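Local coordinates for bifunctional protein PutA (Bdellovibrio bacteriovorus, PDB 5UR2) that probably oxidises L-proline to L-glutamate in two steps, pairing a flavin-dependent proline dehydrogenase with an NAD(+)-dependent L-glutamate gamma-semialdehyde dehydrogenase, at residues 496-504 against 686-695; 821-832 against 853-861. All coordinates share one frame; numbering follows the deposited sequence.

Contact 1 (496-504 against 686-695); sequences NVNIVINNK and FPQGVINFLP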
loop_
_atom_site.group_PDB
_atom_site.type_symbol
_atom_site.label_atom_id
_atom_site.label_comp_id
_atom_site.label_asym_id
_atom_site.label_seq_id
_atom_site.Cartn_x
_atom_site.Cartn_y
_atom_site.Cartn_z
ATOM N N ASN B 496 -19.710 -22.773 -32.594
ATOM C CA ASN B 496 -20.770 -21.774 -32.626
ATOM C C ASN B 496 -20.806 -21.042 -31.290
ATOM O O ASN B 496 -21.050 -21.657 -30.251
ATOM C CB ASN B 496 -22.113 -22.431 -32.920
ATOM C CG ASN B 496 -22.162 -23.023 -34.301
ATOM O OD1 ASN B 496 -22.281 -22.295 -35.285
ATOM N ND2 ASN B 496 -22.045 -24.350 -34.391
ATOM N N VAL B 497 -20.556 -19.735 -31.317
ATOM C CA VAL B 497 -20.447 -18.931 -30.108
ATOM C C VAL B 497 -21.666 -18.029 -30.014
ATOM O O VAL B 497 -21.993 -17.307 -30.962
ATOM C CB VAL B 497 -19.142 -18.121 -30.077
ATOM C CG1 VAL B 497 -19.152 -17.156 -28.897
ATOM C CG2 VAL B 497 -17.930 -19.069 -29.964
ATOM N N ASN B 498 -22.326 -18.067 -28.866
ATOM C CA ASN B 498 -23.499 -17.252 -28.613
ATOM C C ASN B 498 -23.153 -16.111 -27.675
ATOM O O ASN B 498 -22.189 -16.175 -26.909
ATOM C CB ASN B 498 -24.631 -18.087 -28.009
ATOM C CG ASN B 498 -25.246 -19.020 -29.011
ATOM O OD1 ASN B 498 -25.416 -18.656 -30.180
ATOM N ND2 ASN B 498 -25.602 -20.229 -28.568
ATOM N N ILE B 499 -23.955 -15.050 -27.767
ATOM C CA ILE B 499 -23.969 -14.013 -26.749
ATOM C C ILE B 499 -24.528 -14.596 -25.457
ATOM O O ILE B 499 -25.442 -15.433 -25.485
ATOM C CB ILE B 499 -24.821 -12.831 -27.240
ATOM C CG1 ILE B 499 -24.330 -12.355 -28.599
ATOM C CG2 ILE B 499 -24.798 -11.694 -26.244
ATOM C CD1 ILE B 499 -25.456 -11.806 -29.469
ATOM N N VAL B 500 -23.997 -14.163 -24.310
ATOM C CA VAL B 500 -24.484 -14.649 -23.020
ATOM C C VAL B 500 -24.774 -13.466 -22.109
ATOM O O VAL B 500 -23.848 -12.797 -21.645
ATOM C CB VAL B 500 -23.501 -15.606 -22.341
ATOM C CG1 VAL B 500 -24.138 -16.138 -21.076
ATOM C CG2 VAL B 500 -23.152 -16.742 -23.282
ATOM N N ILE B 501 -26.051 -13.248 -21.807
ATOM C CA ILE B 501 -26.485 -12.170 -20.925
ATOM C C ILE B 501 -27.372 -12.759 -19.834
ATOM O O ILE B 501 -28.335 -13.472 -20.134
ATOM C CB ILE B 501 -27.237 -11.076 -21.712
ATOM C CG1 ILE B 501 -26.327 -10.483 -22.788
ATOM C CG2 ILE B 501 -27.778 -10.000 -20.782
ATOM C CD1 ILE B 501 -27.033 -9.478 -23.702
ATOM N N ASN B 502 -27.081 -12.419 -18.576
ATOM C CA ASN B 502 -27.805 -12.993 -17.439
ATOM C C ASN B 502 -27.772 -14.520 -17.496
ATOM O O ASN B 502 -28.769 -15.187 -17.241
ATOM C CB ASN B 502 -29.259 -12.495 -17.376
ATOM C CG ASN B 502 -29.440 -11.292 -16.466
ATOM O OD1 ASN B 502 -28.680 -11.080 -15.519
ATOM N ND2 ASN B 502 -30.464 -10.510 -16.736
ATOM N N ASN B 503 -26.623 -15.072 -17.874
ATOM C CA ASN B 503 -26.391 -16.515 -17.980
ATOM C C ASN B 503 -27.334 -17.203 -18.969
ATOM O O ASN B 503 -27.523 -18.425 -18.897
ATOM C CB ASN B 503 -26.461 -17.211 -16.608
ATOM C CG ASN B 503 -25.243 -16.901 -15.728
ATOM O OD1 ASN B 503 -24.245 -16.371 -16.217
ATOM N ND2 ASN B 503 -25.314 -17.251 -14.432
ATOM N N LYS B 504 -27.922 -16.457 -19.903
ATOM C CA LYS B 504 -28.757 -17.022 -20.960
ATOM C C LYS B 504 -28.117 -16.759 -22.321
ATOM O O LYS B 504 -27.664 -15.643 -22.599
ATOM C CB LYS B 504 -30.181 -16.460 -20.907
ATOM C CG LYS B 504 -30.942 -16.865 -19.644
ATOM C CD LYS B 504 -32.166 -15.996 -19.430
ATOM N N PHE B 686 -20.496 -17.735 -10.916
ATOM C CA PHE B 686 -20.798 -16.319 -10.812
ATOM C C PHE B 686 -22.287 -16.101 -11.078
ATOM O O PHE B 686 -22.805 -16.594 -12.086
ATOM C CB PHE B 686 -19.933 -15.516 -11.788
ATOM C CG PHE B 686 -18.501 -15.378 -11.340
ATOM C CD1 PHE B 686 -17.587 -16.386 -11.586
ATOM C CD2 PHE B 686 -18.067 -14.237 -10.678
ATOM C CE1 PHE B 686 -16.269 -16.264 -11.174
ATOM C CE2 PHE B 686 -16.760 -14.114 -10.267
ATOM C CZ PHE B 686 -15.856 -15.134 -10.509
ATOM N N PRO B 687 -22.998 -15.371 -10.215
ATOM C CA PRO B 687 -24.443 -15.191 -10.397
ATOM C C PRO B 687 -24.763 -14.501 -11.714
ATOM O O PRO B 687 -23.954 -13.752 -12.273
ATOM C CB PRO B 687 -24.851 -14.294 -9.211
ATOM C CG PRO B 687 -23.765 -14.387 -8.240
ATOM C CD PRO B 687 -22.495 -14.642 -9.042
ATOM N N GLN B 688 -25.982 -14.737 -12.188
ATOM C CA GLN B 688 -26.401 -14.172 -13.459
ATOM C C GLN B 688 -26.238 -12.654 -13.452
ATOM O O GLN B 688 -26.591 -11.971 -12.483
ATOM C CB GLN B 688 -27.854 -14.538 -13.745
ATOM C CG GLN B 688 -28.823 -13.980 -12.750
ATOM C CD GLN B 688 -30.261 -14.217 -13.152
ATOM O OE1 GLN B 688 -30.618 -15.303 -13.611
ATOM N NE2 GLN B 688 -31.092 -13.190 -13.010
ATOM N N GLY B 689 -25.692 -12.127 -14.548
ATOM C CA GLY B 689 -25.541 -10.695 -14.736
ATOM C C GLY B 689 -24.271 -10.094 -14.163
ATOM O O GLY B 689 -23.930 -8.964 -14.526
ATOM N N VAL B 690 -23.561 -10.804 -13.277
ATOM C CA VAL B 690 -22.324 -10.253 -12.723
ATOM C C VAL B 690 -21.291 -10.072 -13.825
ATOM O O VAL B 690 -20.613 -9.041 -13.899
ATOM C CB VAL B 690 -21.804 -11.144 -11.575
ATOM C CG1 VAL B 690 -20.422 -10.672 -11.074
ATOM C CG2 VAL B 690 -22.825 -11.153 -10.407
ATOM N N ILE B 691 -21.200 -11.044 -14.732
ATOM C CA ILE B 691 -20.320 -10.978 -15.891
ATOM C C ILE B 691 -21.156 -11.300 -17.125
ATOM O O ILE B 691 -21.874 -12.302 -17.144
ATOM C CB ILE B 691 -19.128 -11.948 -15.738
ATOM C CG1 ILE B 691 -18.242 -11.493 -14.572
ATOM C CG2 ILE B 691 -18.302 -12.014 -17.007
ATOM C CD1 ILE B 691 -17.301 -12.545 -14.044
ATOM N N ASN B 692 -21.108 -10.429 -18.134
ATOM C CA ASN B 692 -21.872 -10.631 -19.356
ATOM C C ASN B 692 -20.943 -10.681 -20.560
ATOM O O ASN B 692 -19.956 -9.944 -20.629
ATOM C CB ASN B 692 -22.928 -9.539 -19.536
ATOM C CG ASN B 692 -23.863 -9.448 -18.343
ATOM O OD1 ASN B 692 -24.885 -10.135 -18.286
ATOM N ND2 ASN B 692 -23.478 -8.647 -17.349
ATOM N N PHE B 693 -21.277 -11.555 -21.505
ATOM C CA PHE B 693 -20.435 -11.899 -22.643
ATOM C C PHE B 693 -21.050 -11.309 -23.907
ATOM O O PHE B 693 -22.093 -11.785 -24.377
ATOM C CB PHE B 693 -20.314 -13.409 -22.757
ATOM C CG PHE B 693 -19.436 -13.872 -23.884
ATOM C CD1 PHE B 693 -18.075 -13.608 -23.877
ATOM C CD2 PHE B 693 -19.961 -14.635 -24.916
ATOM C CE1 PHE B 693 -17.256 -14.083 -24.894
ATOM C CE2 PHE B 693 -19.154 -15.111 -25.942
ATOM C CZ PHE B 693 -17.804 -14.835 -25.935
ATOM N N LEU B 694 -20.396 -10.288 -24.463
ATOM C CA LEU B 694 -20.960 -9.457 -25.527
ATOM C C LEU B 694 -20.028 -9.436 -26.733
ATOM O O LEU B 694 -19.388 -8.414 -27.014
ATOM C CB LEU B 694 -21.205 -8.033 -25.018
ATOM C CG LEU B 694 -21.972 -7.111 -25.982
ATOM C CD1 LEU B 694 -23.441 -7.503 -26.059
ATOM C CD2 LEU B 694 -21.828 -5.661 -25.587
ATOM N N PRO B 695 -19.955 -10.532 -27.487
ATOM C CA PRO B 695 -19.160 -10.515 -28.722
ATOM C C PRO B 695 -19.761 -9.574 -29.765
ATOM O O PRO B 695 -20.967 -9.300 -29.777
ATOM C CB PRO B 695 -19.204 -11.976 -29.189
ATOM C CG PRO B 695 -20.460 -12.515 -28.599
ATOM C CD PRO B 695 -20.633 -11.827 -27.284
HETATM O O HOH W 1 -24.416 -13.396 -16.759
HETATM O O HOH W 2 -21.944 -16.462 -14.824
#
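Val-500 and Phe-693 form a single antiparallel bridge, a hydrogen-bonded pair, where the axes of strands 499-501 and 691-693 come within 4.9 Å with their directions 155° apart. The reciprocal bonds are nearly straight: Val-500 N meets Phe-693 O at 3.0 Å on a lone pair, and Phe-693 N reaches Val-500 O at 2.9 Å. Past the bridge, where 496-504 heads into its turn, a side chain takes over from the backbone. Asn-692 turns its OD1 to the N-H of Asn-502, at 3.2 Å, and receives it nearly along the C=O axis, while its ND2 donates to Gly-689 O and to Val-662 O of the neighbouring strand.

At the apolar end, CG of Phe-693 stands anti to the backbone N (chi1 -179°), which lays the ring alongside the strand 495-501. Val-497 crosses it at about a right angle and puts CG1 against the ring edge, 3.6 Å from Phe-693 CE2; the carbonyl of Asn-498 lies at the same edge. Ile-499 meets Pro-695 through CG1, 3.9 Å from Pro-695 CG. Met-678 of helix 671-684 packs on both Val-500 and Phe-693.

Beyond the bridge the chain reverses in a type I' turn from Ile-501 to Lys-504. Asn-503 extends from it across Gln-688, their amide planes perpendicular, and its ND2 makes a weak bond to Phe-686 O. Two waters join in: one links Asn-503 OD1 to Gly-689 N (2.9 Å from the water oxygen) and Ile-691 O, the other joins Asn-503 OD1 to Phe-686 O. The chemistry is thus divided: aromatic and aliphatic side chains mainly pack one end, while at the turn asparagine amides and water bond to backbone groups where strand pairing has stopped.

Contact 2 (821-832 against 853-861); sequences PVVDKEAYDRIL and GGFFAPPTI
Phe-855 and Val-822 share the hydrogen bond that crosses this contact: Val-822 N donates to Phe-855 O at 2.8 Å, the donor tilted 28° from the carbonyl plane. Phe-855 is the centre of an inverse gamma turn, and its backbone also bonds to Pro-517.

Three aromatic rings carry much of the packing. The Phe-855 ring lies across the start of helix 825-841, with Lys-825 N 3.6 Å above its plane, over the centre, and Asp-824 C nearer the rim of the same face. Lys-825 CB touches Phe-855 CE1 before the lysine chain leads off to a salt bridge with Asp-829. Pro-821 sets CB over a face of Phe-856 in a CH-pi contact, 4.1 Å from the ring centroid. Tyr-828, its CG anti to the backbone N (chi1 179°), presents a ring edge to the other segment, CE1 lying 3.4 Å from Phe-856 O.

Aliphatic contacts finish the interface: Ala-857 CB is met by Ile-831 CG2 and by Leu-832 CD1, and the latter also reaches Pro-858 CD at 4.1 Å.

Asp-824 N-caps the helix, OD1 accepting from Ala-827 N while OD2 is held by Gln-669. The arrangement is a capped helix start packed against the loop that leads into strand 860-863, a piece of structural packing within the aldehyde dehydrogenase fold, away from the predicted catalytic residues.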
loop_
_atom_site.group_PDB
_atom_site.type_symbol
_atom_site.label_atom_id
_atom_site.label_comp_id
_atom_site.label_asym_id
_atom_site.label_seq_id
_atom_site.Cartn_x
_atom_site.Cartn_y
_atom_site.Cartn_z
ATOM N N PRO B 821 1.755 -17.877 -37.687
ATOM C CA PRO B 821 1.249 -16.770 -38.510
ATOM C C PRO B 821 0.875 -15.554 -37.666
ATOM O O PRO B 821 0.775 -15.626 -36.448
ATOM C CB PRO B 821 0.008 -17.383 -39.172
ATOM C CG PRO B 821 -0.548 -18.279 -38.052
ATOM C CD PRO B 821 0.694 -18.839 -37.329
ATOM N N VAL B 822 0.653 -14.417 -38.343
ATOM C CA VAL B 822 0.064 -13.264 -37.657
ATOM C C VAL B 822 -1.455 -13.427 -37.671
ATOM O O VAL B 822 -1.978 -14.373 -38.264
ATOM C CB VAL B 822 0.488 -11.914 -38.275
ATOM C CG1 VAL B 822 1.980 -11.646 -38.040
ATOM C CG2 VAL B 822 0.113 -11.842 -39.768
ATOM N N VAL B 823 -2.174 -12.505 -37.028
ATOM C CA VAL B 823 -3.511 -12.825 -36.525
ATOM C C VAL B 823 -4.544 -12.948 -37.651
ATOM O O VAL B 823 -5.364 -13.872 -37.639
ATOM C CB VAL B 823 -3.939 -11.794 -35.462
ATOM C CG1 VAL B 823 -4.120 -10.413 -36.074
ATOM C CG2 VAL B 823 -5.227 -12.231 -34.827
ATOM N N ASP B 824 -4.530 -12.047 -38.641
ATOM C CA ASP B 824 -5.573 -12.052 -39.670
ATOM C C ASP B 824 -5.048 -11.399 -40.950
ATOM O O ASP B 824 -3.921 -10.897 -41.005
ATOM C CB ASP B 824 -6.876 -11.379 -39.176
ATOM C CG ASP B 824 -6.695 -9.896 -38.785
ATOM O OD1 ASP B 824 -5.662 -9.269 -39.128
ATOM O OD2 ASP B 824 -7.614 -9.352 -38.125
ATOM N N LYS B 825 -5.888 -11.416 -41.993
ATOM C CA LYS B 825 -5.439 -10.967 -43.310
ATOM C C LYS B 825 -5.109 -9.473 -43.314
ATOM O O LYS B 825 -4.152 -9.045 -43.971
ATOM C CB LYS B 825 -6.491 -11.310 -44.364
ATOM C CG LYS B 825 -6.005 -11.093 -45.805
ATOM C CD LYS B 825 -7.025 -11.542 -46.812
ATOM C CE LYS B 825 -6.520 -11.331 -48.245
ATOM N NZ LYS B 825 -6.032 -9.942 -48.530
ATOM N N GLU B 826 -5.890 -8.666 -42.589
ATOM C CA GLU B 826 -5.579 -7.244 -42.457
ATOM C C GLU B 826 -4.179 -7.024 -41.886
ATOM O O GLU B 826 -3.399 -6.224 -42.409
ATOM C CB GLU B 826 -6.619 -6.552 -41.576
ATOM C CG GLU B 826 -6.312 -5.075 -41.379
ATOM C CD GLU B 826 -7.242 -4.378 -40.397
ATOM O OE1 GLU B 826 -8.239 -4.993 -39.973
ATOM O OE2 GLU B 826 -6.952 -3.216 -40.036
ATOM N N ALA B 827 -3.853 -7.700 -40.784
ATOM C CA ALA B 827 -2.521 -7.539 -40.213
ATOM C C ALA B 827 -1.453 -8.031 -41.181
ATOM O O ALA B 827 -0.430 -7.368 -41.382
ATOM C CB ALA B 827 -2.425 -8.289 -38.881
ATOM N N TYR B 828 -1.694 -9.181 -41.806
ATOM C CA TYR B 828 -0.763 -9.712 -42.794
ATOM C C TYR B 828 -0.475 -8.687 -43.887
ATOM O O TYR B 828 0.685 -8.359 -44.154
ATOM C CB TYR B 828 -1.338 -10.997 -43.391
ATOM C CG TYR B 828 -0.467 -11.654 -44.454
ATOM C CD1 TYR B 828 0.573 -12.512 -44.094
ATOM C CD2 TYR B 828 -0.684 -11.415 -45.808
ATOM C CE1 TYR B 828 1.359 -13.118 -45.049
ATOM C CE2 TYR B 828 0.106 -12.019 -46.779
ATOM C CZ TYR B 828 1.129 -12.865 -46.383
ATOM O OH TYR B 828 1.929 -13.471 -47.314
ATOM N N ASP B 829 -1.525 -8.166 -44.531
ATOM C CA ASP B 829 -1.318 -7.214 -45.623
ATOM C C ASP B 829 -0.649 -5.938 -45.134
ATOM O O ASP B 829 0.201 -5.368 -45.828
ATOM C CB ASP B 829 -2.643 -6.901 -46.324
ATOM C CG ASP B 829 -3.178 -8.090 -47.122
ATOM O OD1 ASP B 829 -2.390 -8.956 -47.531
ATOM O OD2 ASP B 829 -4.391 -8.177 -47.330
ATOM N N ARG B 830 -1.042 -5.454 -43.955
ATOM C CA ARG B 830 -0.420 -4.254 -43.410
ATOM C C ARG B 830 1.074 -4.474 -43.179
ATOM O O ARG B 830 1.904 -3.630 -43.539
ATOM C CB ARG B 830 -1.127 -3.859 -42.111
ATOM C CG ARG B 830 -0.500 -2.694 -41.389
ATOM C CD ARG B 830 -1.209 -2.390 -40.067
ATOM N NE ARG B 830 -1.144 -3.486 -39.098
ATOM C CZ ARG B 830 -0.035 -3.846 -38.459
ATOM N NH1 ARG B 830 1.101 -3.208 -38.695
ATOM N NH2 ARG B 830 -0.058 -4.843 -37.584
ATOM N N ILE B 831 1.431 -5.621 -42.602
ATOM C CA ILE B 831 2.824 -5.893 -42.277
ATOM C C ILE B 831 3.657 -6.063 -43.541
ATOM O O ILE B 831 4.760 -5.513 -43.647
ATOM C CB ILE B 831 2.919 -7.127 -41.368
ATOM C CG1 ILE B 831 2.274 -6.817 -40.006
ATOM C CG2 ILE B 831 4.382 -7.531 -41.200
ATOM C CD1 ILE B 831 2.014 -8.054 -39.171
ATOM N N LEU B 832 3.156 -6.820 -44.521
ATOM C CA LEU B 832 3.895 -6.947 -45.775
ATOM C C LEU B 832 4.046 -5.600 -46.475
ATOM O O LEU B 832 5.029 -5.378 -47.192
ATOM C CB LEU B 832 3.220 -7.953 -46.708
ATOM C CG LEU B 832 3.828 -9.353 -46.716
ATOM C CD1 LEU B 832 3.650 -10.037 -45.381
ATOM C CD2 LEU B 832 3.289 -10.192 -47.871
ATOM N N GLY B 853 -0.605 -21.108 -47.153
ATOM C CA GLY B 853 -1.829 -21.592 -46.559
ATOM C C GLY B 853 -2.352 -20.771 -45.402
ATOM O O GLY B 853 -3.469 -21.037 -44.938
ATOM N N GLY B 854 -1.578 -19.806 -44.910
ATOM C CA GLY B 854 -1.984 -18.975 -43.794
ATOM C C GLY B 854 -1.260 -17.643 -43.789
ATOM O O GLY B 854 -0.572 -17.282 -44.745
ATOM N N PHE B 855 -1.421 -16.907 -42.692
ATOM C CA PHE B 855 -0.930 -15.525 -42.621
ATOM C C PHE B 855 0.510 -15.478 -42.103
ATOM O O PHE B 855 0.843 -14.827 -41.107
ATOM C CB PHE B 855 -1.869 -14.678 -41.762
ATOM C CG PHE B 855 -3.313 -14.749 -42.198
ATOM C CD1 PHE B 855 -3.649 -14.576 -43.526
ATOM C CD2 PHE B 855 -4.323 -15.011 -41.289
ATOM C CE1 PHE B 855 -4.980 -14.651 -43.956
ATOM C CE2 PHE B 855 -5.650 -15.084 -41.700
ATOM C CZ PHE B 855 -5.979 -14.903 -43.037
ATOM N N PHE B 856 1.384 -16.165 -42.827
ATOM C CA PHE B 856 2.770 -16.321 -42.397
ATOM C C PHE B 856 3.560 -15.127 -42.911
ATOM O O PHE B 856 3.976 -15.096 -44.070
ATOM C CB PHE B 856 3.334 -17.653 -42.886
ATOM C CG PHE B 856 2.615 -18.844 -42.311
ATOM C CD1 PHE B 856 2.892 -19.288 -41.024
ATOM C CD2 PHE B 856 1.614 -19.480 -43.038
ATOM C CE1 PHE B 856 2.212 -20.359 -40.484
ATOM C CE2 PHE B 856 0.928 -20.556 -42.502
ATOM C CZ PHE B 856 1.232 -20.999 -41.216
ATOM N N ALA B 857 3.719 -14.124 -42.066
ATOM C CA ALA B 857 4.612 -13.016 -42.401
ATOM C C ALA B 857 6.054 -13.390 -42.034
ATOM O O ALA B 857 6.280 -14.058 -41.024
ATOM C CB ALA B 857 4.186 -11.726 -41.680
ATOM N N PRO B 858 7.040 -13.006 -42.843
ATOM C CA PRO B 858 8.413 -13.471 -42.618
ATOM C C PRO B 858 9.113 -12.664 -41.542
ATOM O O PRO B 858 8.927 -11.444 -41.444
ATOM C CB PRO B 858 9.081 -13.246 -43.979
ATOM C CG PRO B 858 8.358 -12.041 -44.531
ATOM C CD PRO B 858 6.925 -12.166 -44.050
ATOM N N PRO B 859 9.963 -13.298 -40.737
ATOM C CA PRO B 859 10.822 -12.522 -39.837
ATOM C C PRO B 859 11.829 -11.740 -40.668
ATOM O O PRO B 859 12.518 -12.307 -41.521
ATOM C CB PRO B 859 11.499 -13.594 -38.978
ATOM C CG PRO B 859 11.558 -14.798 -39.894
ATOM C CD PRO B 859 10.296 -14.734 -40.731
ATOM N N THR B 860 11.902 -10.429 -40.420
ATOM C CA THR B 860 12.631 -9.497 -41.274
ATOM C C THR B 860 13.466 -8.553 -40.421
ATOM O O THR B 860 12.950 -7.974 -39.461
ATOM C CB THR B 860 11.651 -8.694 -42.140
ATOM O OG1 THR B 860 10.768 -9.594 -42.822
ATOM C CG2 THR B 860 12.394 -7.835 -43.155
ATOM N N ILE B 861 14.736 -8.360 -40.796
ATOM C CA ILE B 861 15.658 -7.497 -40.057
ATOM C C ILE B 861 16.250 -6.458 -41.007
ATOM O O ILE B 861 16.840 -6.817 -42.032
ATOM C CB ILE B 861 16.795 -8.298 -39.398
ATOM C CG1 ILE B 861 16.259 -9.437 -38.538
ATOM C CG2 ILE B 861 17.629 -7.391 -38.524
ATOM C CD1 ILE B 861 17.362 -10.280 -37.934
#

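In the fold
Contact 1 closes before contact 2 opens, so the two follow in series along the chain. Their centres lie 33 Å apart, and about 15 Å separates their nearest atoms. They share no sheet: contact 1 joins the four-stranded sheet containing 495-501 to the sheet in which 691-693 pairs with 661-665, whereas contact 2 sets helix 825-841 against the approach to strand 860-863, which pairs with 843-847 and 880-886. Both belong to the aldehyde dehydrogenase half of the enzyme, apart from the eight-stranded barrel of the proline dehydrogenase. They differ in range: contact 1 ties together parts some 180 residues apart, while contact 2 closes over about twenty.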